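Local coordinates for periplasmic binding protein (Thermotoga lettingae TMO, PDB 4RY8) that probably binds carbohydrate for uptake as the solute receptor of a transporter, and is captured holding 5-methylthioribose, at residues I140-G145 against A171-V176; N15-L20 against T47-T52; A262-A267 against L314-W319; V21-E26 against A58-M63. One frame throughout, in Å; residues are numbered along the deposited sequence.

Contacts 2 and 4 share strand 17-22. Contact 2 pairs it with the outermost strand 47-52, and contact 4 packs its end and the following loop against helix 57-69. Arg22 of contact 4 reaches back to Ala51 and Thr52 of contact 2. Contact 3 adjoins contact 2 through Ile18 and Ala266, but joins a helix to the C-terminal part of the chain. Contact 1 belongs to the other sheet, its centre about 33 Å from that of contact 2, though Val176 touches Glu26 of contact 4. Contacts 1 and 2 rest on backbone hydrogen bonds at sheet edges, contact 3 on a buried arginine stacked on tryptophan, and contact 4, the most buried, on apolar and methionine packing.

Contact 1. Residues I140-G145 against A171-V176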
loop_
_atom_site.group_PDB
_atom_site.type_symbol
_atom_site.label_atom_id
_atom_site.label_comp_id
_atom_site.label_asym_id
_atom_site.label_seq_id
_atom_site.Cartn_x
_atom_site.Cartn_y
_atom_site.Cartn_z
ATOM N N ILE C 140 18.258 10.329 -6.352
ATOM C CA ILE C 140 19.158 9.210 -6.752
ATOM C C ILE C 140 18.535 7.889 -6.340
ATOM O O ILE C 140 18.369 7.594 -5.170
ATOM C CB ILE C 140 20.586 9.353 -6.203
ATOM C CG1 ILE C 140 21.201 10.664 -6.786
ATOM C CG2 ILE C 140 21.433 8.105 -6.541
ATOM C CD1 ILE C 140 22.460 11.160 -6.133
ATOM N N TYR C 141 18.153 7.096 -7.328
ATOM C CA TYR C 141 17.434 5.834 -7.104
ATOM C C TYR C 141 18.439 4.698 -7.133
ATOM O O TYR C 141 19.142 4.491 -8.139
ATOM C CB TYR C 141 16.458 5.640 -8.243
ATOM C CG TYR C 141 15.593 4.391 -8.245
ATOM C CD1 TYR C 141 14.969 3.918 -7.092
ATOM C CD2 TYR C 141 15.266 3.785 -9.432
ATOM C CE1 TYR C 141 14.160 2.817 -7.140
ATOM C CE2 TYR C 141 14.453 2.688 -9.477
ATOM C CZ TYR C 141 13.874 2.228 -8.327
ATOM O OH TYR C 141 13.026 1.178 -8.399
ATOM N N VAL C 142 18.476 3.908 -6.071
ATOM C CA VAL C 142 19.422 2.789 -6.021
ATOM C C VAL C 142 18.658 1.471 -6.011
ATOM O O VAL C 142 17.991 1.084 -5.013
ATOM C CB VAL C 142 20.360 2.857 -4.850
ATOM C CG1 VAL C 142 21.545 1.944 -5.109
ATOM C CG2 VAL C 142 20.790 4.288 -4.544
ATOM N N ASN C 143 18.701 0.817 -7.166
ATOM C CA ASN C 143 17.997 -0.427 -7.365
ATOM C C ASN C 143 18.440 -0.992 -8.676
ATOM O O ASN C 143 19.061 -0.279 -9.475
ATOM C CB ASN C 143 16.478 -0.186 -7.389
ATOM C CG ASN C 143 15.668 -1.453 -7.189
ATOM O OD1 ASN C 143 16.165 -2.480 -6.698
ATOM N ND2 ASN C 143 14.410 -1.385 -7.542
ATOM N N VAL C 144 18.150 -2.284 -8.866
ATOM C CA VAL C 144 18.544 -3.031 -10.072
ATOM C C VAL C 144 17.458 -4.031 -10.436
ATOM O O VAL C 144 16.754 -4.532 -9.558
ATOM C CB VAL C 144 19.858 -3.811 -9.821
ATOM C CG1 VAL C 144 20.808 -3.004 -8.983
ATOM C CG2 VAL C 144 19.631 -5.131 -9.106
ATOM N N GLY C 145 17.320 -4.326 -11.728
ATOM C CA GLY C 145 16.352 -5.301 -12.199
ATOM C C GLY C 145 16.802 -6.736 -12.019
ATOM O O GLY C 145 17.923 -6.996 -11.582
ATOM N N ALA C 171 19.099 10.035 -11.236
ATOM C CA ALA C 171 19.998 8.906 -11.521
ATOM C C ALA C 171 19.441 7.615 -10.954
ATOM O O ALA C 171 18.764 7.624 -9.884
ATOM C CB ALA C 171 21.402 9.135 -10.987
ATOM N N LYS C 172 19.687 6.526 -11.696
ATOM C CA LYS C 172 19.531 5.127 -11.238
ATOM C C LYS C 172 20.883 4.408 -11.111
ATOM O O LYS C 172 21.608 4.243 -12.093
ATOM C CB LYS C 172 18.687 4.314 -12.239
ATOM C CG LYS C 172 18.239 2.957 -11.705
ATOM C CD LYS C 172 17.309 2.220 -12.671
ATOM C CE LYS C 172 17.213 0.795 -12.253
ATOM N NZ LYS C 172 16.000 0.146 -12.740
ATOM N N ILE C 173 21.221 3.922 -9.927
ATOM C CA ILE C 173 22.506 3.236 -9.775
ATOM C C ILE C 173 22.306 1.967 -9.010
ATOM O O ILE C 173 21.241 1.743 -8.366
ATOM C CB ILE C 173 23.567 4.139 -9.093
ATOM C CG1 ILE C 173 23.151 4.496 -7.684
ATOM C CG2 ILE C 173 23.836 5.398 -9.912
ATOM C CD1 ILE C 173 24.137 5.417 -7.002
ATOM N N GLY C 174 23.337 1.142 -9.042
ATOM C CA GLY C 174 23.331 -0.085 -8.289
ATOM C C GLY C 174 23.492 -1.366 -9.082
ATOM O O GLY C 174 22.972 -1.519 -10.199
ATOM N N ALA C 175 24.251 -2.274 -8.476
ATOM C CA ALA C 175 24.405 -3.638 -8.933
ATOM C C ALA C 175 24.578 -4.515 -7.714
ATOM O O ALA C 175 25.116 -4.081 -6.688
ATOM C CB ALA C 175 25.610 -3.755 -9.855
ATOM N N VAL C 176 24.136 -5.756 -7.833
ATOM C CA VAL C 176 24.288 -6.747 -6.780
ATOM C C VAL C 176 25.549 -7.554 -7.098
ATOM O O VAL C 176 25.574 -8.293 -8.062
ATOM C CB VAL C 176 23.067 -7.698 -6.726
ATOM C CG1 VAL C 176 23.298 -8.814 -5.705
ATOM C CG2 VAL C 176 21.803 -6.910 -6.419
HETATM O O HOH W 1 21.208 -0.144 -11.097
#
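The ring of Tyr141 has Asn143 CB over one face, while Lys172 approaches it obliquely with its CG 3.8 Å from Tyr141 CD2, the two side chains running side by side in the same direction. This is the parallel strand pair of a beta-alpha-beta unit (strand 137-142, helix 148-163, strand 167-173) at the edge of one of the two sheets of the periplasmic binding protein fold. Extension of Tyr141 with CG anti to the backbone N (chi1 180°) lets OH accept from Asn143 ND2 at 3.0 Å, nearly in the amide plane; Asp154 also bonds this hydroxyl, and Leu150 O takes a second bond from ND2. Tyr141 N donates to Ala171 O (2.7 Å) and Ile173 N to Tyr141 O (2.8 Å), whereas the bond from Asn143 N to Ile173 O is more bent, 139° at the hydrogen. Ile140, Val142 and Ile173 occupy the other sheet face, under helix 180-194. There Ile173 CD1 lies 3.8 Å from Ile140 CG2, and its CG1 3.9 Å from Val142 CG2. Beyond the strands Val144 and Val176 cross at about a right angle. The side chain of Val176 comes within about 4 Å of the bound 5-methylthioribose, and Val176 CG2 meets Val144 CG2 at 3.9 Å.

Contact 2. Residues N15-L20 against T47-T52; sequences NVRIAL and TLLEAT
Arg17 to Leu20 run parallel to Thr47 to Glu50, residue beside residue, with the strand axes 4.6 Å apart at closest approach and inclined by 22°. Five backbone hydrogen bonds zigzag between them. Val16 O receives Thr47 N, Thr47 O receives Ile18 N, Ile18 O receives Leu49 N, Leu49 O receives Leu20 N at 2.7 Å, and Leu20 O receives Ala51 N. CA-H...O contacts fill in between, such as Arg17 CA to Thr47 O at 3.4 Å. Side chains alternate between the faces. On one, Arg17 and Thr47 lie alongside each other, Arg17 CG 4.0 Å from Thr47 CB, and the guanidinium continues past Leu49 to Gln70 O; Thr47 OG1 bonds Lys14 O. On the other, chi1 of 176° together with chi2 of 59° brings Leu48 CD1 back toward the neighbouring strand, 3.3 Å from Ile18 O and 4.0 Å from Leu20 CB. Helix 28-44 packs on the Leu20 and Leu48 part of this second face, and Ala266 of helix 255-270 on Ile18, while Phe67 of helix 57-69 packs on Ala19 and Leu49 on the first. The arrangement is that of a beta-alpha-beta unit, strand 17-22, helix 28-44 and strand 47-52, at the edge of an alpha/beta/alpha sandwich.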
loop_
_atom_site.group_PDB
_atom_site.type_symbol
_atom_site.label_atom_id
_atom_site.label_comp_id
_atom_site.label_asym_id
_atom_site.label_seq_id
_atom_site.Cartn_x
_atom_site.Cartn_y
_atom_site.Cartn_z
ATOM N N ASN C 15 14.652 -37.228 10.489
ATOM C CA ASN C 15 14.433 -37.812 9.157
ATOM C C ASN C 15 13.836 -36.838 8.167
ATOM O O ASN C 15 14.081 -36.965 6.971
ATOM C CB ASN C 15 13.513 -39.034 9.216
ATOM C CG ASN C 15 14.156 -40.227 9.882
ATOM O OD1 ASN C 15 13.467 -41.176 10.257
ATOM N ND2 ASN C 15 15.476 -40.188 10.048
ATOM N N VAL C 16 13.041 -35.880 8.650
ATOM C CA VAL C 16 12.504 -34.812 7.783
ATOM C C VAL C 16 13.630 -33.873 7.352
ATOM O O VAL C 16 14.201 -33.141 8.191
ATOM C CB VAL C 16 11.410 -33.969 8.483
ATOM C CG1 VAL C 16 10.893 -32.865 7.537
ATOM C CG2 VAL C 16 10.280 -34.867 8.960
ATOM N N ARG C 17 13.945 -33.889 6.053
ATOM C CA ARG C 17 15.017 -33.059 5.509
ATOM C C ARG C 17 14.450 -31.954 4.631
ATOM O O ARG C 17 13.702 -32.213 3.706
ATOM C CB ARG C 17 16.020 -33.919 4.730
ATOM C CG ARG C 17 16.851 -34.830 5.643
ATOM C CD ARG C 17 17.816 -35.720 4.882
ATOM N NE ARG C 17 17.092 -36.512 3.885
ATOM C CZ ARG C 17 17.407 -36.600 2.593
ATOM N NH1 ARG C 17 18.483 -35.989 2.097
ATOM N NH2 ARG C 17 16.648 -37.328 1.792
ATOM N N ILE C 18 14.823 -30.716 4.939
ATOM C CA ILE C 18 14.355 -29.535 4.218
ATOM C C ILE C 18 15.578 -28.778 3.692
ATOM O O ILE C 18 16.463 -28.399 4.468
ATOM C CB ILE C 18 13.524 -28.625 5.147
ATOM C CG1 ILE C 18 12.236 -29.342 5.578
ATOM C CG2 ILE C 18 13.207 -27.281 4.508
ATOM C CD1 ILE C 18 11.648 -28.749 6.835
ATOM N N ALA C 19 15.613 -28.558 2.377
ATOM C CA ALA C 19 16.715 -27.856 1.728
ATOM C C ALA C 19 16.380 -26.399 1.463
ATOM O O ALA C 19 15.327 -26.071 0.907
ATOM C CB ALA C 19 17.081 -28.543 0.413
ATOM N N LEU C 20 17.301 -25.529 1.831
ATOM C CA LEU C 20 17.161 -24.114 1.617
ATOM C C LEU C 20 18.148 -23.772 0.538
ATOM O O LEU C 20 19.361 -23.897 0.733
ATOM C CB LEU C 20 17.486 -23.334 2.907
ATOM C CG LEU C 20 17.610 -21.823 2.720
ATOM C CD1 LEU C 20 16.343 -21.179 2.135
ATOM C CD2 LEU C 20 17.944 -21.125 4.017
ATOM N N THR C 47 15.871 -31.593 10.096
ATOM C CA THR C 47 17.186 -31.383 9.510
ATOM C C THR C 47 17.088 -30.370 8.379
ATOM O O THR C 47 16.328 -30.566 7.423
ATOM C CB THR C 47 17.731 -32.721 8.979
ATOM O OG1 THR C 47 17.826 -33.645 10.072
ATOM C CG2 THR C 47 19.094 -32.567 8.341
ATOM N N LEU C 48 17.831 -29.273 8.518
ATOM C CA LEU C 48 17.875 -28.221 7.525
ATOM C C LEU C 48 19.194 -28.287 6.787
ATOM O O LEU C 48 20.254 -28.231 7.399
ATOM C CB LEU C 48 17.711 -26.841 8.179
ATOM C CG LEU C 48 17.831 -25.578 7.317
ATOM C CD1 LEU C 48 16.795 -25.574 6.195
ATOM C CD2 LEU C 48 17.701 -24.337 8.194
ATOM N N LEU C 49 19.113 -28.412 5.465
ATOM C CA LEU C 49 20.267 -28.354 4.577
ATOM C C LEU C 49 20.228 -27.000 3.876
ATOM O O LEU C 49 19.149 -26.461 3.619
ATOM C CB LEU C 49 20.207 -29.489 3.528
ATOM C CG LEU C 49 20.045 -30.921 4.039
ATOM C CD1 LEU C 49 19.844 -31.900 2.896
ATOM C CD2 LEU C 49 21.251 -31.324 4.870
ATOM N N GLU C 50 21.405 -26.473 3.544
ATOM C CA GLU C 50 21.564 -25.106 3.069
ATOM C C GLU C 50 22.500 -25.136 1.859
ATOM O O GLU C 50 23.514 -25.832 1.857
ATOM C CB GLU C 50 22.172 -24.234 4.187
ATOM C CG GLU C 50 21.864 -24.726 5.603
ATOM C CD GLU C 50 22.454 -23.866 6.718
ATOM O OE1 GLU C 50 23.486 -23.182 6.491
ATOM O OE2 GLU C 50 21.880 -23.895 7.840
ATOM N N ALA C 51 22.162 -24.396 0.822
ATOM C CA ALA C 51 23.068 -24.241 -0.322
ATOM C C ALA C 51 22.858 -22.824 -0.823
ATOM O O ALA C 51 21.734 -22.335 -0.842
ATOM C CB ALA C 51 22.735 -25.252 -1.394
ATOM N N THR C 52 23.924 -22.127 -1.177
ATOM C CA THR C 52 23.777 -20.738 -1.578
ATOM C C THR C 52 24.562 -20.608 -2.840
ATOM O O THR C 52 25.713 -21.027 -2.897
ATOM C CB THR C 52 24.275 -19.766 -0.476
ATOM O OG1 THR C 52 23.572 -20.020 0.757
ATOM C CG2 THR C 52 24.121 -18.323 -0.870
#

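Contact 3. Residues A262-A267 against L314-W319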
loop_
_atom_site.group_PDB
_atom_site.type_symbol
_atom_site.label_atom_id
_atom_site.label_comp_id
_atom_site.label_asym_id
_atom_site.label_seq_id
_atom_site.Cartn_x
_atom_site.Cartn_y
_atom_site.Cartn_z
ATOM N N ALA C 262 9.730 -19.402 6.790
ATOM C CA ALA C 262 10.007 -20.204 5.595
ATOM C C ALA C 262 10.186 -21.663 5.956
ATOM O O ALA C 262 9.723 -22.528 5.221
ATOM C CB ALA C 262 11.230 -19.671 4.840
ATOM N N VAL C 263 10.813 -21.935 7.110
ATOM C CA VAL C 263 11.027 -23.311 7.522
ATOM C C VAL C 263 9.719 -23.926 7.979
ATOM O O VAL C 263 9.426 -25.080 7.621
ATOM C CB VAL C 263 12.126 -23.421 8.594
ATOM C CG1 VAL C 263 12.131 -24.788 9.280
ATOM C CG2 VAL C 263 13.466 -23.120 7.939
ATOM N N ARG C 264 8.942 -23.156 8.755
ATOM C CA ARG C 264 7.630 -23.590 9.241
ATOM C C ARG C 264 6.740 -23.976 8.126
ATOM O O ARG C 264 6.036 -24.953 8.255
ATOM C CB ARG C 264 6.882 -22.486 9.991
ATOM C CG ARG C 264 7.045 -22.550 11.470
ATOM C CD ARG C 264 5.841 -21.983 12.201
ATOM N NE ARG C 264 5.415 -20.643 11.776
ATOM C CZ ARG C 264 6.122 -19.530 11.937
ATOM N NH1 ARG C 264 7.343 -19.542 12.467
ATOM N NH2 ARG C 264 5.592 -18.382 11.574
ATOM N N ALA C 265 6.733 -23.168 7.052
ATOM C CA ALA C 265 5.910 -23.443 5.881
ATOM C C ALA C 265 6.304 -24.756 5.251
ATOM O O ALA C 265 5.451 -25.579 4.898
ATOM C CB ALA C 265 6.011 -22.312 4.849
ATOM N N ALA C 266 7.609 -24.906 5.052
ATOM C CA ALA C 266 8.157 -26.103 4.478
ATOM C C ALA C 266 7.724 -27.296 5.306
ATOM O O ALA C 266 7.242 -28.284 4.779
ATOM C CB ALA C 266 9.658 -26.016 4.440
ATOM N N ALA C 267 7.873 -27.188 6.620
ATOM C CA ALA C 267 7.565 -28.311 7.500
ATOM C C ALA C 267 6.067 -28.610 7.501
ATOM O O ALA C 267 5.665 -29.764 7.566
ATOM C CB ALA C 267 8.062 -28.032 8.915
ATOM N N LEU C 314 1.776 -16.569 11.475
ATOM C CA LEU C 314 1.410 -17.325 10.283
ATOM C C LEU C 314 1.876 -18.785 10.329
ATOM O O LEU C 314 2.985 -19.063 10.740
ATOM C CB LEU C 314 2.054 -16.690 9.040
ATOM C CG LEU C 314 1.502 -15.355 8.571
ATOM C CD1 LEU C 314 2.474 -14.721 7.592
ATOM C CD2 LEU C 314 0.135 -15.540 7.935
ATOM N N VAL C 315 1.029 -19.699 9.863
ATOM C CA VAL C 315 1.364 -21.114 9.685
ATOM C C VAL C 315 1.800 -21.812 10.969
ATOM O O VAL C 315 2.945 -22.255 11.095
ATOM C CB VAL C 315 2.434 -21.330 8.591
ATOM C CG1 VAL C 315 2.585 -22.811 8.292
ATOM C CG2 VAL C 315 2.026 -20.595 7.323
ATOM N N TRP C 316 0.863 -21.928 11.904
ATOM C CA TRP C 316 1.093 -22.639 13.146
ATOM C C TRP C 316 0.006 -23.705 13.361
ATOM O O TRP C 316 -0.731 -23.648 14.359
ATOM C CB TRP C 316 1.079 -21.647 14.320
ATOM C CG TRP C 316 2.307 -20.768 14.451
ATOM C CD1 TRP C 316 2.424 -19.463 14.087
ATOM C CD2 TRP C 316 3.561 -21.138 15.018
ATOM N NE1 TRP C 316 3.685 -19.000 14.366
ATOM C CE2 TRP C 316 4.402 -20.011 14.944
ATOM C CE3 TRP C 316 4.061 -22.321 15.572
ATOM C CZ2 TRP C 316 5.710 -20.023 15.407
ATOM C CZ3 TRP C 316 5.361 -22.335 16.039
ATOM C CH2 TRP C 316 6.174 -21.191 15.951
ATOM N N PRO C 317 -0.096 -24.694 12.448
ATOM C CA PRO C 317 -1.096 -25.745 12.670
ATOM C C PRO C 317 -0.938 -26.365 14.053
ATOM O O PRO C 317 0.146 -26.306 14.644
ATOM C CB PRO C 317 -0.810 -26.781 11.565
ATOM C CG PRO C 317 0.370 -26.278 10.797
ATOM C CD PRO C 317 0.583 -24.834 11.146
ATOM N N GLU C 318 -2.000 -26.954 14.575
ATOM C CA GLU C 318 -1.975 -27.390 15.963
ATOM C C GLU C 318 -0.818 -28.325 16.242
ATOM O O GLU C 318 -0.094 -28.159 17.233
ATOM C CB GLU C 318 -3.288 -28.087 16.337
ATOM C CG GLU C 318 -4.500 -27.177 16.328
ATOM C CD GLU C 318 -4.295 -25.928 17.157
ATOM O OE1 GLU C 318 -4.857 -24.884 16.773
ATOM O OE2 GLU C 318 -3.571 -25.991 18.180
ATOM N N TRP C 319 -0.660 -29.321 15.375
ATOM C CA TRP C 319 0.383 -30.330 15.551
ATOM C C TRP C 319 1.802 -29.752 15.548
ATOM O O TRP C 319 2.677 -30.224 16.260
ATOM C CB TRP C 319 0.230 -31.439 14.499
ATOM C CG TRP C 319 0.406 -31.002 13.068
ATOM C CD1 TRP C 319 -0.580 -30.650 12.182
ATOM C CD2 TRP C 319 1.642 -30.901 12.356
ATOM N NE1 TRP C 319 -0.024 -30.316 10.972
ATOM C CE2 TRP C 319 1.336 -30.462 11.048
ATOM C CE3 TRP C 319 2.976 -31.124 12.693
ATOM C CZ2 TRP C 319 2.311 -30.273 10.077
ATOM C CZ3 TRP C 319 3.955 -30.901 11.713
ATOM C CH2 TRP C 319 3.602 -30.477 10.426
#
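Arg264 of helix 255-270 lays its guanidinium flat on the indole of Trp316, the centres 3.9 Å apart and the planes only 11° from parallel. The overlap extends down the side chain: Arg264 CD sits squarely above the six-membered ring, 3.5 Å from its centroid, making a CH-pi contact, and NH1 lies 3.4 Å from Trp316 CZ2. A bend at chi3 (-52°) turns the planar end of the arginine across the indole. While Trp316 occupies one face, backbone carbonyls occupy the edge. Leu314 O is gripped side-on by two nitrogens, at 3.1 Å from Arg264 NE and 2.8 Å from Arg264 NH2, both with the oxygen almost in the guanidinium plane. NE adds a weak bond to Val315 O. Stack and edge bonds together restrict rotation of the guanidinium, and the two carbonyls probably ease the cost of burying its charge. Val315 CG1 touches Ala265 CA at 4.2 Å. Farther along, the Trp319 ring turns its edge to the helix, CH2 being 3.6 Å from Ala267 O, while its NE1 bonds Glu273. An arginine-tryptophan cation-pi stack thus fastens the stretch leading into the C-terminal helix 318-326, with Pro317 at its N-cap, onto helix 255-270 of the alpha/beta fold.

Contact 4. Residues V21-E26 against A58-M63; sequences VREVGE and ARMVTM
Val21 and Met60 pack strand 17-22 against helix 57-69, one of the helices flanking the parallel sheet of a Rossmann-like alpha/beta/alpha lobe. The helix lies in the crossover from strand 47-52 to strand 74-78 and so passes over strand 17-22, which lies between them. Apolar contacts come first: Val21 CG1 lies 4.1 Å from Met60 CG and 4.2 Å from Met63 CB, fitting between residues one helical turn apart. Ile75, Ile77 and Leu85 add to the same buried layer. The second kind is packing of the thioether against backbone and a polar side chain. Met60 is extended beyond CG, carrying its end past Val21 to the turn after the strand; there it crosses Glu23 at about a right angle, with SD 3.8 Å from Glu23 CB. The carboxylate itself leads away from the helix, and OE1 bonds Gly80 N. Hydrogen bonds serve each partner separately: in the helix, Arg59 O accepts from Thr62 OG1 and Met63 N on the same face of its carbonyl plane, and Arg22 NH1 bonds Thr52 OG1. The Met60 CE methyl rests 3.5 Å from Glu23 N and 3.8 Å from Arg22 C.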
loop_
_atom_site.group_PDB
_atom_site.type_symbol
_atom_site.label_atom_id
_atom_site.label_comp_id
_atom_site.label_asym_id
_atom_site.label_seq_id
_atom_site.Cartn_x
_atom_site.Cartn_y
_atom_site.Cartn_z
ATOM N N VAL C 21 17.638 -23.376 -0.616
ATOM C CA VAL C 21 18.487 -23.056 -1.750
ATOM C C VAL C 21 18.339 -21.581 -2.023
ATOM O O VAL C 21 17.265 -21.128 -2.417
ATOM C CB VAL C 21 18.095 -23.864 -3.002
ATOM C CG1 VAL C 21 18.974 -23.476 -4.191
ATOM C CG2 VAL C 21 18.221 -25.335 -2.716
ATOM N N ARG C 22 19.430 -20.834 -1.855
ATOM C CA ARG C 22 19.397 -19.391 -1.940
ATOM C C ARG C 22 20.200 -18.864 -3.059
ATOM O O ARG C 22 21.293 -19.310 -3.260
ATOM C CB ARG C 22 20.025 -18.781 -0.690
ATOM C CG ARG C 22 19.502 -19.333 0.628
ATOM C CD ARG C 22 20.633 -19.377 1.617
ATOM N NE ARG C 22 20.700 -18.133 2.339
ATOM C CZ ARG C 22 21.791 -17.603 2.888
ATOM N NH1 ARG C 22 23.009 -18.151 2.799
ATOM N NH2 ARG C 22 21.640 -16.471 3.539
ATOM N N GLU C 23 19.725 -17.823 -3.697
ATOM C CA GLU C 23 20.518 -17.141 -4.718
ATOM C C GLU C 23 21.605 -16.289 -4.084
ATOM O O GLU C 23 22.723 -16.223 -4.580
ATOM C CB GLU C 23 19.628 -16.255 -5.596
ATOM C CG GLU C 23 20.331 -15.713 -6.848
ATOM C CD GLU C 23 19.592 -14.573 -7.600
ATOM O OE1 GLU C 23 18.409 -14.253 -7.330
ATOM O OE2 GLU C 23 20.209 -13.959 -8.496
ATOM N N VAL C 24 21.286 -15.645 -2.972
ATOM C CA VAL C 24 22.089 -14.537 -2.492
ATOM C C VAL C 24 22.204 -14.663 -0.978
ATOM O O VAL C 24 21.240 -15.007 -0.323
ATOM C CB VAL C 24 21.406 -13.194 -2.880
ATOM C CG1 VAL C 24 21.916 -12.018 -2.047
ATOM C CG2 VAL C 24 21.603 -12.927 -4.364
ATOM N N GLY C 25 23.383 -14.406 -0.441
ATOM C CA GLY C 25 23.583 -14.492 1.003
ATOM C C GLY C 25 24.300 -13.318 1.651
ATOM O O GLY C 25 24.522 -13.353 2.855
ATOM N N GLU C 26 24.634 -12.268 0.892
ATOM C CA GLU C 26 25.429 -11.159 1.420
ATOM C C GLU C 26 24.648 -10.190 2.326
ATOM O O GLU C 26 23.534 -9.847 2.053
ATOM C CB GLU C 26 26.125 -10.380 0.295
ATOM C CG GLU C 26 25.248 -9.520 -0.589
ATOM C CD GLU C 26 26.075 -8.664 -1.545
ATOM O OE1 GLU C 26 26.930 -7.866 -1.078
ATOM O OE2 GLU C 26 25.870 -8.789 -2.752
ATOM N N ALA C 58 23.387 -20.909 -12.874
ATOM C CA ALA C 58 23.714 -22.288 -13.294
ATOM C C ALA C 58 24.074 -23.133 -12.086
ATOM O O ALA C 58 23.697 -24.295 -12.013
ATOM C CB ALA C 58 24.859 -22.305 -14.307
ATOM N N ARG C 59 24.797 -22.543 -11.143
ATOM C CA ARG C 59 25.070 -23.204 -9.861
ATOM C C ARG C 59 23.773 -23.450 -9.102
ATOM O O ARG C 59 23.627 -24.500 -8.465
ATOM C CB ARG C 59 26.052 -22.409 -8.984
ATOM N N MET C 60 22.826 -22.499 -9.186
ATOM C CA MET C 60 21.532 -22.624 -8.484
ATOM C C MET C 60 20.717 -23.845 -8.943
ATOM O O MET C 60 20.224 -24.622 -8.113
ATOM C CB MET C 60 20.687 -21.318 -8.588
ATOM C CG MET C 60 19.821 -21.025 -7.351
ATOM S SD MET C 60 18.860 -19.510 -7.432
ATOM C CE MET C 60 17.892 -19.749 -5.910
ATOM N N VAL C 61 20.609 -24.015 -10.250
ATOM C CA VAL C 61 19.964 -25.172 -10.860
ATOM C C VAL C 61 20.577 -26.510 -10.431
ATOM O O VAL C 61 19.835 -27.429 -10.067
ATOM C CB VAL C 61 20.018 -25.044 -12.402
ATOM C CG1 VAL C 61 19.616 -26.347 -13.120
ATOM C CG2 VAL C 61 19.149 -23.895 -12.854
ATOM N N THR C 62 21.915 -26.634 -10.475
ATOM C CA THR C 62 22.607 -27.851 -9.975
ATOM C C THR C 62 22.357 -28.111 -8.481
ATOM O O THR C 62 22.242 -29.256 -8.052
ATOM C CB THR C 62 24.152 -27.808 -10.186
ATOM O OG1 THR C 62 24.779 -27.055 -9.135
ATOM C CG2 THR C 62 24.522 -27.193 -11.498
ATOM N N MET C 63 22.291 -27.057 -7.678
ATOM C CA MET C 63 22.001 -27.244 -6.249
ATOM C C MET C 63 20.594 -27.815 -6.047
ATOM O O MET C 63 20.382 -28.683 -5.196
ATOM C CB MET C 63 22.186 -25.933 -5.467
ATOM C CG MET C 63 23.627 -25.457 -5.399
ATOM S SD MET C 63 23.932 -23.770 -4.856
ATOM C CE MET C 63 25.689 -23.884 -4.533
#